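PDB 3CKY: 2-(hydroxymethyl)glutarate dehydrogenase, which catalyses the NAD-dependent interconversion of 2-formylglutarate and (S)-2-hydroxymethylglutarate, a step in the fermentation of nicotinate. Local coordinates for residues 76-79 / 83-86; 145-150 / 161-166; 176-181 / 242-247; 101-106 / 252-257. One frame throughout, in Å; residues are numbered along the deposited sequence.

Contact 1: 76-79 / 83-86; sequences TVMN and GVLS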
loop_
_atom_site.group_PDB
_atom_site.type_symbol
_atom_site.label_atom_id
_atom_site.label_comp_id
_atom_site.label_asym_id
_atom_site.label_seq_id
_atom_site.Cartn_x
_atom_site.Cartn_y
_atom_site.Cartn_z
ATOM N N THR A 76 -26.864 7.296 16.991
ATOM C CA THR A 76 -28.158 6.721 17.304
ATOM C C THR A 76 -28.520 6.998 18.763
ATOM O O THR A 76 -29.617 7.469 19.053
ATOM C CB THR A 76 -28.199 5.201 17.040
ATOM O OG1 THR A 76 -28.011 4.947 15.641
ATOM C CG2 THR A 76 -29.539 4.624 17.480
ATOM N N VAL A 77 -27.595 6.715 19.673
ATOM C CA VAL A 77 -27.835 6.920 21.098
ATOM C C VAL A 77 -28.033 8.400 21.436
ATOM O O VAL A 77 -28.960 8.758 22.162
ATOM C CB VAL A 77 -26.680 6.335 21.954
ATOM C CG1 VAL A 77 -26.768 6.812 23.397
ATOM C CG2 VAL A 77 -26.697 4.812 21.881
ATOM N N MET A 78 -27.173 9.256 20.893
ATOM C CA MET A 78 -27.162 10.666 21.270
ATOM C C MET A 78 -28.205 11.463 20.529
ATOM O O MET A 78 -29.003 12.168 21.140
ATOM C CB MET A 78 -25.792 11.288 20.995
ATOM C CG MET A 78 -24.673 10.712 21.837
ATOM S SD MET A 78 -25.004 10.787 23.607
ATOM C CE MET A 78 -25.007 12.545 23.892
ATOM N N ASN A 79 -28.174 11.351 19.204
ATOM C CA ASN A 79 -28.932 12.227 18.323
ATOM C C ASN A 79 -30.170 11.551 17.737
ATOM O O ASN A 79 -31.073 12.229 17.243
ATOM C CB ASN A 79 -28.002 12.715 17.198
ATOM C CG ASN A 79 -28.560 13.907 16.438
ATOM O OD1 ASN A 79 -28.185 14.148 15.285
ATOM N ND2 ASN A 79 -29.462 14.661 17.074
ATOM N N GLY A 83 -33.341 10.801 21.600
ATOM C CA GLY A 83 -31.939 10.630 21.969
ATOM C C GLY A 83 -31.562 11.197 23.322
ATOM O O GLY A 83 -32.363 11.867 23.978
ATOM N N VAL A 84 -30.326 10.915 23.732
ATOM C CA VAL A 84 -29.779 11.422 24.991
ATOM C C VAL A 84 -29.712 12.954 24.994
ATOM O O VAL A 84 -30.081 13.591 25.984
ATOM C CB VAL A 84 -28.384 10.801 25.279
ATOM C CG1 VAL A 84 -27.621 11.595 26.340
ATOM C CG2 VAL A 84 -28.543 9.347 25.696
ATOM N N LEU A 85 -29.268 13.532 23.879
ATOM C CA LEU A 85 -29.137 14.989 23.742
ATOM C C LEU A 85 -30.439 15.735 24.020
ATOM O O LEU A 85 -30.437 16.743 24.731
ATOM C CB LEU A 85 -28.603 15.356 22.347
ATOM C CG LEU A 85 -27.090 15.598 22.165
ATOM C CD1 LEU A 85 -26.252 15.100 23.323
ATOM C CD2 LEU A 85 -26.598 15.000 20.849
ATOM N N SER A 86 -31.548 15.239 23.474
ATOM C CA SER A 86 -32.846 15.882 23.665
ATOM C C SER A 86 -33.313 15.859 25.129
ATOM O O SER A 86 -34.101 16.711 25.540
ATOM C CB SER A 86 -33.911 15.238 22.766
ATOM O OG SER A 86 -34.221 13.920 23.189
#
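A tight connection between two consecutive helices of the NAD-binding domain brings Val77 and Met78 against Val84 and Leu85. Two backbone hydrogen bonds tie residues 76-79 to residues 83-86. Val84 N gives its hydrogen to Val77 O at 3.0 Å. Leu85 N does the same for Met78 O at 3.1 Å. Gly83 fits where a side chain would not. A CB on it would run into Met78 O, and its CA already makes a CA-H...O contact with that oxygen at 3.4 Å. Within 83-86, Ser86 OG donates to Gly83 O at 2.9 Å, with the hydroxyl tilted from the carbonyl plane.

This is the Rossmann-type half of the enzyme. Val77 and Val84 lie side by side and point the same way, with Val77 CG1 3.9 Å from Val84 CG2. Both also touch Ile10, on strand 6-10, a residue of the NAD site by similarity. Val84 CG1 is anti to its own backbone N (chi1 163°), which turns this branch to Met78. The Met78 chain is bent at chi2 and chi3 and folds over Val84. Met78 SD lies 3.8 Å from Val84 CB. Leu85 crosses Met78 at about a right angle; its CD2 is 3.8 Å from Met78 CB. Helix 102-114 packs on this pair through Met108 and Val111.

Contact 2: 145-150 / 161-166; sequences AVFEKI and IYHVGD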
loop_
_atom_site.group_PDB
_atom_site.type_symbol
_atom_site.label_atom_id
_atom_site.label_comp_id
_atom_site.label_asym_id
_atom_site.label_seq_id
_atom_site.Cartn_x
_atom_site.Cartn_y
_atom_site.Cartn_z
ATOM N N ALA A 145 -12.430 25.767 29.997
ATOM C CA ALA A 145 -13.519 25.893 30.966
ATOM C C ALA A 145 -14.183 24.551 31.260
ATOM O O ALA A 145 -14.442 24.226 32.415
ATOM C CB ALA A 145 -14.555 26.890 30.459
ATOM N N VAL A 146 -14.458 23.779 30.211
ATOM C CA VAL A 146 -15.129 22.490 30.352
ATOM C C VAL A 146 -14.205 21.435 30.979
ATOM O O VAL A 146 -14.664 20.582 31.746
ATOM C CB VAL A 146 -15.673 21.980 28.987
ATOM C CG1 VAL A 146 -16.199 20.555 29.104
ATOM C CG2 VAL A 146 -16.769 22.911 28.467
ATOM N N PHE A 147 -12.915 21.483 30.657
ATOM C CA PHE A 147 -11.952 20.572 31.282
ATOM C C PHE A 147 -11.883 20.787 32.790
ATOM O O PHE A 147 -11.930 19.816 33.547
ATOM C CB PHE A 147 -10.553 20.715 30.686
ATOM C CG PHE A 147 -9.528 19.837 31.353
ATOM C CD1 PHE A 147 -9.457 18.478 31.055
ATOM C CD2 PHE A 147 -8.650 20.358 32.296
ATOM C CE1 PHE A 147 -8.518 17.654 31.677
ATOM C CE2 PHE A 147 -7.704 19.541 32.920
ATOM C CZ PHE A 147 -7.638 18.187 32.604
ATOM N N GLU A 148 -11.771 22.046 33.218
ATOM C CA GLU A 148 -11.729 22.369 34.646
ATOM C C GLU A 148 -13.008 21.907 35.338
ATOM O O GLU A 148 -12.976 21.405 36.461
ATOM C CB GLU A 148 -11.546 23.874 34.862
ATOM C CG GLU A 148 -10.186 24.404 34.442
ATOM C CD GLU A 148 -10.134 25.919 34.396
ATOM O OE1 GLU A 148 -9.365 26.448 33.571
ATOM O OE2 GLU A 148 -10.854 26.591 35.177
ATOM N N LYS A 149 -14.132 22.086 34.652
ATOM C CA LYS A 149 -15.430 21.650 35.144
ATOM C C LYS A 149 -15.416 20.156 35.475
ATOM O O LYS A 149 -15.772 19.765 36.581
ATOM C CB LYS A 149 -16.506 21.963 34.098
ATOM C CG LYS A 149 -17.934 21.988 34.616
ATOM C CD LYS A 149 -18.830 22.827 33.696
ATOM C CE LYS A 149 -20.263 22.914 34.217
ATOM N NZ LYS A 149 -21.090 23.926 33.487
ATOM N N ILE A 150 -14.967 19.326 34.536
ATOM C CA ILE A 150 -15.061 17.871 34.699
ATOM C C ILE A 150 -13.849 17.220 35.359
ATOM O O ILE A 150 -13.952 16.098 35.838
ATOM C CB ILE A 150 -15.384 17.161 33.357
ATOM C CG1 ILE A 150 -14.221 17.269 32.363
ATOM C CG2 ILE A 150 -16.670 17.739 32.758
ATOM C CD1 ILE A 150 -14.455 16.499 31.087
ATOM N N ILE A 161 -4.694 12.469 34.103
ATOM C CA ILE A 161 -5.742 13.118 33.323
ATOM C C ILE A 161 -5.105 14.191 32.447
ATOM O O ILE A 161 -4.600 15.196 32.954
ATOM C CB ILE A 161 -6.807 13.775 34.233
ATOM C CG1 ILE A 161 -7.306 12.788 35.305
ATOM C CG2 ILE A 161 -7.982 14.317 33.386
ATOM C CD1 ILE A 161 -7.785 11.461 34.765
ATOM N N TYR A 162 -5.119 13.972 31.137
ATOM C CA TYR A 162 -4.504 14.897 30.193
ATOM C C TYR A 162 -5.543 15.748 29.476
ATOM O O TYR A 162 -6.524 15.220 28.918
ATOM C CB TYR A 162 -3.704 14.138 29.150
ATOM C CG TYR A 162 -2.468 13.474 29.685
ATOM C CD1 TYR A 162 -1.267 14.170 29.768
ATOM C CD2 TYR A 162 -2.488 12.140 30.089
ATOM C CE1 TYR A 162 -0.122 13.560 30.244
ATOM C CE2 TYR A 162 -1.344 11.516 30.565
ATOM C CZ TYR A 162 -0.167 12.230 30.646
ATOM O OH TYR A 162 0.988 11.629 31.118
ATOM N N HIS A 163 -5.326 17.064 29.509
ATOM C CA HIS A 163 -6.047 17.983 28.652
ATOM C C HIS A 163 -5.211 18.122 27.381
ATOM O O HIS A 163 -4.309 18.948 27.305
ATOM C CB HIS A 163 -6.266 19.322 29.355
ATOM C CG HIS A 163 -7.073 20.292 28.557
ATOM N ND1 HIS A 163 -8.001 19.891 27.623
ATOM C CD2 HIS A 163 -7.101 21.645 28.561
ATOM C CE1 HIS A 163 -8.558 20.955 27.074
ATOM N NE2 HIS A 163 -8.031 22.032 27.629
ATOM N N VAL A 164 -5.512 17.287 26.392
ATOM C CA VAL A 164 -4.639 17.115 25.227
ATOM C C VAL A 164 -4.899 18.145 24.137
ATOM O O VAL A 164 -4.075 18.323 23.239
ATOM C CB VAL A 164 -4.755 15.679 24.628
ATOM C CG1 VAL A 164 -4.437 14.637 25.691
ATOM C CG2 VAL A 164 -6.148 15.436 24.042
ATOM N N GLY A 165 -6.032 18.824 24.214
ATOM C CA GLY A 165 -6.368 19.836 23.227
ATOM C C GLY A 165 -7.848 20.092 23.235
ATOM O O GLY A 165 -8.526 19.756 24.198
ATOM N N ASP A 166 -8.354 20.691 22.163
ATOM C CA ASP A 166 -9.786 20.948 22.059
ATOM C C ASP A 166 -10.516 19.695 21.561
ATOM O O ASP A 166 -9.914 18.629 21.403
ATOM C CB ASP A 166 -10.063 22.150 21.159
ATOM C CG ASP A 166 -11.185 23.032 21.692
ATOM O OD1 ASP A 166 -12.226 22.491 22.127
ATOM O OD2 ASP A 166 -11.014 24.266 21.678
#
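An aromatic stack near the surface, between Phe147 and His163, joins a helix to the strand that follows it, the outermost strand of the sheet within this chain. Helix 144-157 runs antiparallel to strand 158-165, at 168° between the short segments, whose axes are 10.2 Å apart. The two rings form an offset stack. Their planes are 11° apart and their centroids 4.6 Å. The side chains slide past each other in opposite directions, so each CB rests over the other ring. His163 CB stands 3.5 Å from the centroid of the Phe147 ring, nearly on its normal. Phe147 CB lies 4.0 Å from the centroid of the His163 ring, again over the face. These are two reciprocal CH-pi contacts. Phe147 CG is anti to the backbone N (chi1 177°), which directs the ring to the strand. The far end of the phenylalanine reaches the strand as well: Phe147 CE1 is 3.8 Å from Ile161 CG2, at an oblique approach. A serine in place of Phe147 would probably leave the imidazole without its stacking partner and open a gap beside Ile161. The contact belongs to the beta-alpha-beta unit 136-141, 144-157, 158-165. Phe147 also touches Val140 on strand 136-141, and Ile161 packs on Leu154 of the helix. On the strand's other side, Tyr162 OH bonds to Lys211 and Glu207 of the second subunit.

Contact 3: 176-181 / 242-247; sequences VNNLLL and HKDLGL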
loop_
_atom_site.group_PDB
_atom_site.type_symbol
_atom_site.label_atom_id
_atom_site.label_comp_id
_atom_site.label_asym_id
_atom_site.label_seq_id
_atom_site.Cartn_x
_atom_site.Cartn_y
_atom_site.Cartn_z
ATOM N N VAL A 176 -3.549 7.881 17.292
ATOM C CA VAL A 176 -2.154 7.983 16.876
ATOM C C VAL A 176 -1.277 6.979 17.620
ATOM O O VAL A 176 -0.385 6.360 17.021
ATOM C CB VAL A 176 -1.595 9.405 17.052
ATOM C CG1 VAL A 176 -0.094 9.410 16.838
ATOM C CG2 VAL A 176 -2.296 10.383 16.087
ATOM N N ASN A 177 -1.526 6.798 18.911
ATOM C CA ASN A 177 -0.787 5.802 19.666
ATOM C C ASN A 177 -1.017 4.387 19.147
ATOM O O ASN A 177 -0.067 3.646 18.930
ATOM C CB ASN A 177 -1.137 5.859 21.155
ATOM C CG ASN A 177 -0.413 4.775 21.959
ATOM O OD1 ASN A 177 0.778 4.883 22.224
ATOM N ND2 ASN A 177 -1.139 3.712 22.330
ATOM N N ASN A 178 -2.285 4.021 18.964
ATOM C CA ASN A 178 -2.672 2.656 18.562
ATOM C C ASN A 178 -2.315 2.289 17.130
ATOM O O ASN A 178 -2.105 1.125 16.824
ATOM C CB ASN A 178 -4.172 2.476 18.750
ATOM C CG ASN A 178 -4.582 2.530 20.205
ATOM O OD1 ASN A 178 -3.742 2.607 21.101
ATOM N ND2 ASN A 178 -5.875 2.521 20.449
ATOM N N LEU A 179 -2.294 3.297 16.266
ATOM C CA LEU A 179 -1.744 3.223 14.903
ATOM C C LEU A 179 -0.281 2.790 14.950
ATOM O O LEU A 179 0.133 1.923 14.208
ATOM C CB LEU A 179 -1.883 4.616 14.273
ATOM C CG LEU A 179 -1.239 5.149 13.003
ATOM C CD1 LEU A 179 -1.762 6.596 12.804
ATOM C CD2 LEU A 179 0.299 5.100 12.999
ATOM N N LEU A 180 0.493 3.410 15.829
ATOM C CA LEU A 180 1.913 3.112 15.938
ATOM C C LEU A 180 2.137 1.714 16.483
ATOM O O LEU A 180 3.000 0.997 15.968
ATOM C CB LEU A 180 2.623 4.156 16.808
ATOM C CG LEU A 180 2.749 5.540 16.164
ATOM C CD1 LEU A 180 3.206 6.579 17.190
ATOM C CD2 LEU A 180 3.705 5.468 14.960
ATOM N N LEU A 181 1.365 1.329 17.510
ATOM C CA LEU A 181 1.380 -0.048 18.012
ATOM C C LEU A 181 1.146 -1.064 16.887
ATOM O O LEU A 181 1.891 -2.034 16.751
ATOM C CB LEU A 181 0.314 -0.249 19.097
ATOM C CG LEU A 181 0.163 -1.659 19.700
ATOM C CD1 LEU A 181 1.519 -2.174 20.285
ATOM C CD2 LEU A 181 -0.933 -1.688 20.762
ATOM N N HIS A 242 -7.021 -4.039 14.481
ATOM C CA HIS A 242 -7.493 -3.772 13.131
ATOM C C HIS A 242 -8.517 -2.627 13.105
ATOM O O HIS A 242 -8.431 -1.733 12.266
ATOM C CB HIS A 242 -8.117 -5.045 12.516
ATOM C CG HIS A 242 -8.585 -4.854 11.108
ATOM N ND1 HIS A 242 -7.720 -4.887 10.035
ATOM C CD2 HIS A 242 -9.809 -4.571 10.598
ATOM C CE1 HIS A 242 -8.400 -4.663 8.924
ATOM N NE2 HIS A 242 -9.666 -4.465 9.241
ATOM N N LYS A 243 -9.471 -2.667 14.022
ATOM C CA LYS A 243 -10.460 -1.590 14.169
ATOM C C LYS A 243 -9.754 -0.247 14.412
ATOM O O LYS A 243 -10.109 0.783 13.828
ATOM C CB LYS A 243 -11.399 -1.920 15.339
ATOM C CG LYS A 243 -12.579 -1.003 15.522
ATOM C CD LYS A 243 -13.180 -1.200 16.921
ATOM C CE LYS A 243 -14.567 -0.559 17.074
ATOM N NZ LYS A 243 -14.542 0.934 17.313
ATOM N N ASP A 244 -8.749 -0.269 15.283
ATOM C CA ASP A 244 -7.983 0.937 15.608
ATOM C C ASP A 244 -7.271 1.494 14.387
ATOM O O ASP A 244 -7.255 2.701 14.179
ATOM C CB ASP A 244 -6.965 0.647 16.717
ATOM C CG ASP A 244 -7.611 0.500 18.091
ATOM O OD1 ASP A 244 -8.783 0.901 18.242
ATOM O OD2 ASP A 244 -6.938 -0.002 19.020
ATOM N N LEU A 245 -6.679 0.612 13.584
ATOM C CA LEU A 245 -6.020 1.042 12.343
ATOM C C LEU A 245 -7.034 1.630 11.344
ATOM O O LEU A 245 -6.738 2.582 10.621
ATOM C CB LEU A 245 -5.257 -0.114 11.712
ATOM C CG LEU A 245 -4.003 -0.588 12.463
ATOM C CD1 LEU A 245 -3.605 -2.011 12.050
ATOM C CD2 LEU A 245 -2.822 0.366 12.273
ATOM N N GLY A 246 -8.238 1.072 11.319
ATOM C CA GLY A 246 -9.335 1.631 10.522
ATOM C C GLY A 246 -9.730 3.031 10.934
ATOM O O GLY A 246 -10.021 3.849 10.095
ATOM N N LEU A 247 -9.760 3.290 12.236
ATOM C CA LEU A 247 -10.067 4.625 12.765
ATOM C C LEU A 247 -9.004 5.643 12.367
ATOM O O LEU A 247 -9.325 6.782 12.078
ATOM C CB LEU A 247 -10.223 4.588 14.288
ATOM C CG LEU A 247 -11.518 3.958 14.818
ATOM C CD1 LEU A 247 -11.422 3.680 16.338
ATOM C CD2 LEU A 247 -12.755 4.843 14.470
#
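Asn178 and Asp244, both buried, meet between two helices, and their close polar ends contrast with the looser leucine packing beside them. Asn178 ND2 lies 3.1 Å from Asp244 OD2. The amide and carboxylate planes are 28° apart, and the side chains approach at a slant. Asn178 CB is also 3.9 Å from Asp244 CB. In both residues CG is anti to the carbonyl carbon (chi1 -66° in Asn178, -74° in Asp244), which turns both polar groups into the gap between the helices. The amide oxygen is held within the helix: Asn177 ND2 donates to Asn178 OD1 at 3.1 Å. Asn177 in turn bonds to Ser213 and Gly214 of the second subunit. Replacing Asn178 by a leucine would probably leave Asp244 facing an apolar group and take away one acceptor of Asn177 ND2.

The helices, 169-197 and 238-255, belong to the all-helical half of the enzyme, close to the probable catalytic centre. The Asn178 side chain is about 4 Å from that of Lys174, the active-site residue by similarity. Asp244 touches Ser99, and its neighbour Lys243 belongs with Ser99 to the NAD site, also by similarity.

Packing is sparser at the leucines. Leu245 CD2 approaches the backbone of Leu179, 3.9 Å from Leu179 O. Thr262 and Phe269 of helix 260-274 cover this side, and Leu194 of the second subunit packs on Leu179.

Contact 4: 101-106 / 252-257; sequences SPSSTL and GKEGNV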
loop_
_atom_site.group_PDB
_atom_site.type_symbol
_atom_site.label_atom_id
_atom_site.label_comp_id
_atom_site.label_asym_id
_atom_site.label_seq_id
_atom_site.Cartn_x
_atom_site.Cartn_y
_atom_site.Cartn_z
ATOM N N SER A 101 -13.449 8.456 15.581
ATOM C CA SER A 101 -12.641 9.500 14.951
ATOM C C SER A 101 -12.950 10.862 15.573
ATOM O O SER A 101 -14.067 11.083 16.047
ATOM C CB SER A 101 -12.908 9.552 13.451
ATOM O OG SER A 101 -14.247 9.950 13.213
ATOM N N PRO A 102 -11.955 11.772 15.586
ATOM C CA PRO A 102 -12.193 13.142 16.020
ATOM C C PRO A 102 -13.404 13.788 15.344
ATOM O O PRO A 102 -14.198 14.452 16.014
ATOM C CB PRO A 102 -10.902 13.867 15.623
ATOM C CG PRO A 102 -9.855 12.818 15.601
ATOM C CD PRO A 102 -10.545 11.548 15.208
ATOM N N SER A 103 -13.543 13.584 14.035
ATOM C CA SER A 103 -14.638 14.181 13.262
ATOM C C SER A 103 -15.998 13.727 13.781
ATOM O O SER A 103 -16.920 14.525 13.879
ATOM C CB SER A 103 -14.503 13.815 11.782
ATOM O OG SER A 103 -14.721 12.430 11.603
ATOM N N SER A 104 -16.114 12.436 14.094
ATOM C CA SER A 104 -17.301 11.877 14.752
ATOM C C SER A 104 -17.705 12.704 15.967
ATOM O O SER A 104 -18.876 13.075 16.127
ATOM C CB SER A 104 -17.039 10.419 15.180
ATOM O OG SER A 104 -17.845 10.034 16.298
ATOM N N THR A 105 -16.721 12.985 16.821
ATOM C CA THR A 105 -16.948 13.750 18.039
ATOM C C THR A 105 -17.245 15.232 17.750
ATOM O O THR A 105 -18.083 15.832 18.430
ATOM C CB THR A 105 -15.755 13.610 19.005
ATOM O OG1 THR A 105 -15.662 12.246 19.441
ATOM C CG2 THR A 105 -15.911 14.504 20.227
ATOM N N LEU A 106 -16.560 15.815 16.768
ATOM C CA LEU A 106 -16.805 17.210 16.398
ATOM C C LEU A 106 -18.241 17.424 15.907
ATOM O O LEU A 106 -18.886 18.404 16.289
ATOM C CB LEU A 106 -15.825 17.700 15.319
ATOM C CG LEU A 106 -14.473 18.315 15.705
ATOM C CD1 LEU A 106 -14.506 18.917 17.101
ATOM C CD2 LEU A 106 -13.341 17.318 15.573
ATOM N N GLY A 252 -7.240 9.949 8.712
ATOM C CA GLY A 252 -6.416 10.351 7.578
ATOM C C GLY A 252 -7.207 10.879 6.387
ATOM O O GLY A 252 -6.826 11.888 5.777
ATOM N N LYS A 253 -8.300 10.192 6.054
ATOM C CA LYS A 253 -9.192 10.588 4.963
ATOM C C LYS A 253 -9.855 11.925 5.266
ATOM O O LYS A 253 -9.892 12.802 4.412
ATOM C CB LYS A 253 -10.254 9.501 4.707
ATOM C CG LYS A 253 -11.433 9.941 3.814
ATOM C CD LYS A 253 -12.299 8.757 3.356
ATOM C CE LYS A 253 -13.334 9.191 2.276
ATOM N NZ LYS A 253 -13.979 8.040 1.498
ATOM N N GLU A 254 -10.377 12.071 6.486
ATOM C CA GLU A 254 -11.050 13.309 6.917
ATOM C C GLU A 254 -10.086 14.503 7.005
ATOM O O GLU A 254 -10.475 15.635 6.750
ATOM C CB GLU A 254 -11.746 13.103 8.269
ATOM C CG GLU A 254 -12.913 12.114 8.208
ATOM C CD GLU A 254 -13.331 11.546 9.572
ATOM O OE1 GLU A 254 -12.545 11.610 10.557
ATOM O OE2 GLU A 254 -14.464 11.015 9.661
ATOM N N GLY A 255 -8.827 14.243 7.353
ATOM C CA GLY A 255 -7.819 15.299 7.437
ATOM C C GLY A 255 -6.919 15.442 6.217
ATOM O O GLY A 255 -6.036 16.294 6.201
ATOM N N ASN A 256 -7.154 14.644 5.179
ATOM C CA ASN A 256 -6.279 14.603 3.991
ATOM C C ASN A 256 -4.816 14.411 4.347
ATOM O O ASN A 256 -3.954 15.160 3.903
ATOM C CB ASN A 256 -6.456 15.841 3.112
ATOM C CG ASN A 256 -7.876 16.024 2.661
ATOM O OD1 ASN A 256 -8.464 15.135 2.043
ATOM N ND2 ASN A 256 -8.439 17.166 2.970
ATOM N N VAL A 257 -4.556 13.400 5.165
ATOM C CA VAL A 257 -3.201 13.029 5.535
ATOM C C VAL A 257 -2.966 11.594 5.070
ATOM O O VAL A 257 -3.593 10.681 5.591
ATOM C CB VAL A 257 -2.989 13.110 7.059
ATOM C CG1 VAL A 257 -1.604 12.586 7.434
ATOM C CG2 VAL A 257 -3.174 14.547 7.560
#
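Polar contact dominates here: Glu254 reaches from one helix to Ser101 and Ser103 at the beginning of another. The glutamate chain is extended beyond CG (chi2 161°), and this carries its carboxylate across to the serines. It arrives at Ser103 OG, but this part of the model is doubtful. Ser103 OG sits too close to the carboxylate in the model, so its place is less sure. Ser101 OG stands farther off, 3.6 Å from Glu254 OE1. A hydrogen bond links Ser101 OG and Ser103 OG at 3.0 Å; either could be the donor. Ser101 OG also has a weak hydrogen bond to Glu250, whose carboxylate lies close to that of Glu254. The like charges may favour a proton on one of the two acids.

Backbone geometry marks the ends of the two helices. Ser101 is the N-cap residue of helix 102-114, where the helix dipole would probably favour a nearby carboxylate. The other helix closes in a Schellman motif: Asn256 has positive phi (51°), Val257 N bonds to Gly252 O at 2.8 Å, and Asn256 N makes a weak bond to Lys253 O.

The contact bridges the two domains, helix 102-114 from the Rossmann half and helix 238-255 from the helical half. Pro102 also touches Cys198 of the second subunit. Helix 169-197 flanks the contact: Pro102 packs on Ala172 and Ile175, and Thr105 OG1 bonds to Asp171. Strand 118-125 lies next to Thr105, which packs on its Tyr119 and Asp121.

In the fold
Contacts 1 and 2 both belong to the NAD-binding domain but differ in depth. Contact 1 is mostly buried and joins backbone bonds to aliphatic packing; contact 2 is a surface contact built on rings. Contact 3 is buried, its centre about 10 Å from the centre of the chain, and places a polar pair in the interior of the helical domain. Contact 4 is partly buried and joins the two domains through a carboxylate and hydroxyls. Contacts 3 and 4 share helix 238-255 and touch through Leu247 CD2 and Ser101 N, 3.8 Å apart. Contacts 2, 3 and 4 all reach the second subunit, whereas no other chain touches contact 1.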